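Local coordinates for ribosomal-protein-alanine acetyltransferase (Clostridium acetobutylicum, PDB 3DNS), which probably acetylates the N-terminal alanine of a ribosomal protein, this chain being the N-terminal GNAT-type acetyltransferase domain of a longer protein, at residues 20-25 with 35-40; 47-52 with 84-89. All blocks are in the same frame, centred on the assembly; numbering follows the deposited sequence.

Overall arrangement
Both interactions are strand pairings in one mixed sheet of the GNAT fold, and the adjacent strands 31-41 and 46-53 tie them together. Interaction 1 (20-25 with 35-40) is a local antiparallel hairpin nearer the surface, where water and an arginine take over once direct backbone pairing stops. Interaction 2 (47-52 with 84-89) is the parallel pairing of a beta-alpha-beta unit; most of its residues are buried, and its backbone bonds are flanked by apolar packing. The centres of interactions 1 and 2 lie about 9 Å apart. Asp39 O and Phe36 O probably accept hydrogen bonds from Met48 N and Arg50 N, so 35-40 pairs with 20-25 along one edge and with 47-52 along the other.

Interaction 1: 20-25 with 35-40; sequences REYLIT and IFIVDL
The antiparallel beta hairpin of strands 21-26 and 31-41, part of the GNAT sheet, pairs Arg20, Glu21 and Tyr22 with Ile37, Phe36 and Ile35. Tyr22 and Ile35 form a hydrogen-bonded pair, Tyr22 N to Ile35 O and Ile35 N to Tyr22 O, each at 2.8 Å. Ile37 N continues the pairing with a nearly straight bond to Arg20 O (N-H...O angle 166°). Between them, Glu21 and Phe36 are a non-hydrogen-bonded pair.

On the Tyr22 face, the packing is mostly apolar. The phenol ring edge meets Ile37, CE2 3.9 Å from Ile37 CG1, and has Ile35 O in its plane, while the Ile24 side chain crosses that of Ile35 at roughly a right angle, CD1 against CG1. Ile35 rests on Phe49 of the next strand. On the other face, Glu21 and Phe36 run alongside each other; with CG anti to its backbone N (chi1 -170°), the extended Glu21 chain brings OE1 to 3.5 Å from Phe36 CE1. The carboxylate has a long, weak ion pair with Arg34.

Past the Arg20-Ile37 bond, the Arg20 side chain and waters replace direct backbone pairing between the segments. Extended from CG to NE, that side chain crosses Ile37, CB lying 3.7 Å from Ile37 CB, and sets Val38 O at the guanidinium edge, in its plane. Val38 and Asp39 form a classic beta bulge opposite Met48. Leu40 CB sits over one guanidinium face, near its rim. A water donates to Ile37 O and weakly accepts from Arg20 NH2; another accepts from Arg20 NH2 at 2.9 Å and from Leu40 N at 3.1 Å.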
# COMPACT_ATOMS: atom_id res chain seq x y z
N ARG A 20 2.53 -19.49 -4.39
CA ARG A 20 1.72 -18.78 -5.39
C ARG A 20 1.41 -17.34 -5.02
O ARG A 20 0.46 -16.77 -5.53
CB ARG A 20 0.43 -19.56 -5.72
CG ARG A 20 0.65 -20.78 -6.56
CD ARG A 20 -0.69 -21.40 -6.91
NE ARG A 20 -0.54 -22.64 -7.64
CZ ARG A 20 -1.47 -23.15 -8.45
NH1 ARG A 20 -1.22 -24.28 -9.07
NH2 ARG A 20 -2.64 -22.53 -8.65
N GLU A 21 2.24 -16.74 -4.15
CA GLU A 21 2.05 -15.34 -3.77
C GLU A 21 3.34 -14.55 -4.01
O GLU A 21 4.46 -14.99 -3.68
CB GLU A 21 1.59 -15.22 -2.33
CG GLU A 21 1.17 -13.83 -1.98
CD GLU A 21 0.75 -13.71 -0.49
OE1 GLU A 21 -0.03 -14.54 0.04
OE2 GLU A 21 1.19 -12.75 0.13
N TYR A 22 3.18 -13.37 -4.59
CA TYR A 22 4.33 -12.53 -4.89
C TYR A 22 4.07 -11.14 -4.43
O TYR A 22 2.95 -10.63 -4.58
CB TYR A 22 4.63 -12.48 -6.39
CG TYR A 22 4.90 -13.82 -6.96
CD1 TYR A 22 6.18 -14.20 -7.26
CD2 TYR A 22 3.84 -14.71 -7.22
CE1 TYR A 22 6.43 -15.48 -7.80
CE2 TYR A 22 4.07 -15.92 -7.73
CZ TYR A 22 5.36 -16.32 -8.02
OH TYR A 22 5.53 -17.61 -8.53
N LEU A 23 5.11 -10.52 -3.93
CA LEU A 23 5.08 -9.17 -3.38
C LEU A 23 5.60 -8.21 -4.44
O LEU A 23 6.71 -8.41 -4.98
CB LEU A 23 5.99 -9.13 -2.16
CG LEU A 23 6.07 -7.83 -1.38
CD1 LEU A 23 4.72 -7.58 -0.65
CD2 LEU A 23 7.24 -7.90 -0.37
N ILE A 24 4.82 -7.15 -4.70
CA ILE A 24 5.32 -6.03 -5.56
C ILE A 24 5.73 -4.84 -4.68
O ILE A 24 4.96 -4.37 -3.89
CB ILE A 24 4.24 -5.53 -6.59
CG1 ILE A 24 3.47 -6.72 -7.19
CG2 ILE A 24 4.87 -4.55 -7.63
CD1 ILE A 24 2.11 -6.37 -7.92
N THR A 25 6.95 -4.35 -4.87
CA THR A 25 7.44 -3.16 -4.13
C THR A 25 8.09 -2.16 -5.08
O THR A 25 8.38 -2.50 -6.25
CB THR A 25 8.47 -3.53 -3.03
OG1 THR A 25 9.57 -4.15 -3.63
CG2 THR A 25 7.88 -4.52 -2.05
N ILE A 35 0.64 -10.24 -6.08
CA ILE A 35 0.13 -11.08 -7.15
C ILE A 35 -0.17 -12.41 -6.50
O ILE A 35 0.64 -12.89 -5.70
CB ILE A 35 1.16 -11.21 -8.30
CG1 ILE A 35 1.12 -9.96 -9.20
CG2 ILE A 35 0.91 -12.46 -9.15
CD1 ILE A 35 2.38 -9.80 -10.06
N PHE A 36 -1.33 -12.98 -6.84
CA PHE A 36 -1.75 -14.28 -6.35
C PHE A 36 -2.04 -15.15 -7.52
O PHE A 36 -2.95 -14.85 -8.29
CB PHE A 36 -3.05 -14.15 -5.50
CG PHE A 36 -2.91 -13.27 -4.32
CD1 PHE A 36 -2.48 -13.78 -3.10
CD2 PHE A 36 -3.14 -11.93 -4.42
CE1 PHE A 36 -2.33 -12.94 -1.98
CE2 PHE A 36 -3.01 -11.12 -3.32
CZ PHE A 36 -2.60 -11.62 -2.11
N ILE A 37 -1.33 -16.26 -7.65
CA ILE A 37 -1.63 -17.21 -8.75
C ILE A 37 -2.89 -18.01 -8.37
O ILE A 37 -2.94 -18.63 -7.34
CB ILE A 37 -0.45 -18.15 -9.07
CG1 ILE A 37 0.86 -17.35 -9.35
CG2 ILE A 37 -0.80 -19.08 -10.26
CD1 ILE A 37 0.77 -16.48 -10.54
N VAL A 38 -3.88 -17.97 -9.25
CA VAL A 38 -5.22 -18.53 -9.04
C VAL A 38 -5.33 -19.84 -9.80
O VAL A 38 -5.80 -20.82 -9.24
CB VAL A 38 -6.34 -17.45 -9.35
CG1 VAL A 38 -7.71 -18.02 -9.38
CG2 VAL A 38 -6.27 -16.30 -8.28
N ASP A 39 -4.75 -19.91 -11.00
CA ASP A 39 -4.84 -21.09 -11.81
C ASP A 39 -3.57 -21.18 -12.66
O ASP A 39 -3.16 -20.20 -13.26
CB ASP A 39 -6.11 -21.02 -12.69
CG ASP A 39 -6.59 -22.37 -13.21
OD1 ASP A 39 -6.46 -23.43 -12.52
OD2 ASP A 39 -7.18 -22.34 -14.31
N LEU A 40 -2.96 -22.36 -12.69
CA LEU A 40 -1.74 -22.61 -13.45
C LEU A 40 -1.85 -24.02 -13.96
O LEU A 40 -2.09 -24.95 -13.18
CB LEU A 40 -0.51 -22.44 -12.56
CG LEU A 40 0.89 -22.67 -13.11
CD1 LEU A 40 1.14 -21.61 -14.17
CD2 LEU A 40 2.01 -22.67 -12.01
O HOH W 1 -3.77 -24.37 -10.53
O HOH W 2 -3.83 -21.13 -6.26
O HOH W 3 -2.69 -17.73 -4.79

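Interaction 2: 47-52 with 84-89; sequences CMFRMK and VNIIVD
Cys47 to Met51 run parallel to Val84 to Val88 in the beta-alpha-beta unit closed by helix 61-78, the central crossover of the GNAT fold. Four backbone hydrogen bonds join them: Asn85 N to Cys47 O, Phe49 N to Asn85 O, Ile87 N to Phe49 O (2.8 Å) and Met51 N to Ile87 O.

Apolar packing dominates the helix-facing side. Phe49 CG sits between its backbone N and carbonyl carbon (chi1 61°), swinging the ring alongside Ile86, where CZ lies 3.6 Å from Ile86 CD1; CE2 reaches Val84 CG1 at 3.7 Å. Phe71 meets this ring edge-to-face. Farther along, Met51 CB packs 4.0 Å from Val88 CG1.

On the opposite face, selenomethionine Met48 lays CG 3.9 Å from Asn85 CB. Ile87 CG2 touches Arg50 NE (3.7 Å), and its CD1 lies over one guanidinium face, offset toward the rim; NE is salt-bridged to Glu121. Asn85 ND2 is hydrogen-bonded to Glu105.

At the C-terminal end, a water takes the place of the next direct bond, donating to Met51 O (2.6 Å) and accepting from Asp89 N (2.7 Å). This implies that the strands begin to part here, consistent with the splayed parallel pair that admits acetyl-CoA in GNAT enzymes.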
# COMPACT_ATOMS: atom_id res chain seq x y z
N CYS A 47 -1.89 -19.58 -17.36
CA CYS A 47 -1.69 -19.01 -16.05
C CYS A 47 -2.67 -17.90 -15.85
O CYS A 47 -2.69 -16.98 -16.68
CB CYS A 47 -0.27 -18.42 -15.89
SG CYS A 47 -0.00 -17.74 -14.23
N MSE A 48 -3.45 -17.96 -14.76
CA MSE A 48 -4.43 -16.92 -14.38
C MSE A 48 -4.07 -16.47 -12.99
O MSE A 48 -3.89 -17.31 -12.13
CB MSE A 48 -5.89 -17.42 -14.37
CG MSE A 48 -6.88 -16.42 -13.85
SE MSE A 48 -8.71 -16.75 -14.53
CE MSE A 48 -8.92 -18.48 -13.65
N PHE A 49 -3.93 -15.16 -12.81
CA PHE A 49 -3.65 -14.60 -11.47
C PHE A 49 -4.49 -13.38 -11.14
O PHE A 49 -5.04 -12.71 -12.02
CB PHE A 49 -2.19 -14.27 -11.28
CG PHE A 49 -1.63 -13.25 -12.23
CD1 PHE A 49 -1.58 -11.94 -11.90
CD2 PHE A 49 -1.06 -13.65 -13.43
CE1 PHE A 49 -0.99 -11.01 -12.75
CE2 PHE A 49 -0.47 -12.72 -14.28
CZ PHE A 49 -0.46 -11.39 -13.92
N ARG A 50 -4.57 -13.13 -9.83
CA ARG A 50 -5.22 -11.95 -9.27
C ARG A 50 -4.16 -10.93 -8.84
O ARG A 50 -3.22 -11.30 -8.13
CB ARG A 50 -6.10 -12.31 -8.07
CG ARG A 50 -6.76 -11.10 -7.44
CD ARG A 50 -7.82 -11.50 -6.45
NE ARG A 50 -9.09 -11.90 -7.09
CZ ARG A 50 -9.52 -13.15 -7.17
NH1 ARG A 50 -8.78 -14.14 -6.72
NH2 ARG A 50 -10.68 -13.43 -7.73
N MSE A 51 -4.28 -9.69 -9.32
CA MSE A 51 -3.32 -8.66 -8.93
C MSE A 51 -4.00 -7.63 -8.05
O MSE A 51 -4.95 -7.02 -8.46
CB MSE A 51 -2.71 -7.98 -10.11
CG MSE A 51 -1.65 -6.94 -9.71
SE MSE A 51 -0.66 -6.21 -11.30
CE MSE A 51 -2.11 -5.12 -12.00
N LYS A 52 -3.58 -7.54 -6.82
CA LYS A 52 -4.12 -6.58 -5.87
C LYS A 52 -3.15 -5.41 -5.87
O LYS A 52 -1.93 -5.61 -5.88
CB LYS A 52 -4.23 -7.20 -4.48
CG LYS A 52 -5.31 -8.29 -4.41
CD LYS A 52 -5.58 -8.70 -2.98
CE LYS A 52 -6.67 -9.73 -2.89
NZ LYS A 52 -7.87 -9.17 -3.60
N VAL A 84 -2.14 -15.89 -20.65
CA VAL A 84 -2.19 -15.32 -19.36
C VAL A 84 -3.53 -14.54 -19.17
O VAL A 84 -3.94 -13.73 -20.01
CB VAL A 84 -0.98 -14.38 -19.15
CG1 VAL A 84 -1.11 -13.61 -17.84
CG2 VAL A 84 0.38 -15.18 -19.20
N ASN A 85 -4.20 -14.82 -18.06
CA ASN A 85 -5.33 -14.00 -17.58
C ASN A 85 -5.06 -13.32 -16.23
O ASN A 85 -4.41 -13.87 -15.38
CB ASN A 85 -6.61 -14.82 -17.45
CG ASN A 85 -7.26 -15.04 -18.76
OD1 ASN A 85 -6.77 -15.83 -19.57
ND2 ASN A 85 -8.33 -14.28 -19.02
N ILE A 86 -5.58 -12.12 -16.10
CA ILE A 86 -5.38 -11.24 -14.93
C ILE A 86 -6.77 -10.77 -14.44
O ILE A 86 -7.60 -10.28 -15.20
CB ILE A 86 -4.54 -10.03 -15.23
CG1 ILE A 86 -3.27 -10.46 -16.02
CG2 ILE A 86 -4.22 -9.33 -13.88
CD1 ILE A 86 -2.14 -9.32 -16.34
N ILE A 87 -6.99 -11.02 -13.15
CA ILE A 87 -8.17 -10.60 -12.41
C ILE A 87 -7.73 -9.44 -11.56
O ILE A 87 -6.78 -9.55 -10.75
CB ILE A 87 -8.62 -11.72 -11.45
CG1 ILE A 87 -8.88 -13.04 -12.19
CG2 ILE A 87 -9.84 -11.25 -10.66
CD1 ILE A 87 -9.17 -14.21 -11.32
N VAL A 88 -8.44 -8.32 -11.70
CA VAL A 88 -8.18 -7.09 -10.94
C VAL A 88 -9.49 -6.43 -10.54
O VAL A 88 -10.49 -6.48 -11.26
CB VAL A 88 -7.37 -6.02 -11.73
CG1 VAL A 88 -5.97 -6.42 -11.91
CG2 VAL A 88 -7.99 -5.73 -13.08
N ASP A 89 -9.47 -5.85 -9.36
CA ASP A 89 -10.56 -5.02 -8.85
C ASP A 89 -10.78 -3.92 -9.86
O ASP A 89 -9.82 -3.39 -10.42
CB ASP A 89 -10.14 -4.49 -7.46
CG ASP A 89 -11.09 -3.51 -6.89
OD1 ASP A 89 -11.79 -2.85 -7.67
OD2 ASP A 89 -11.14 -3.44 -5.65
O HOH W 4 -7.32 -6.16 -7.76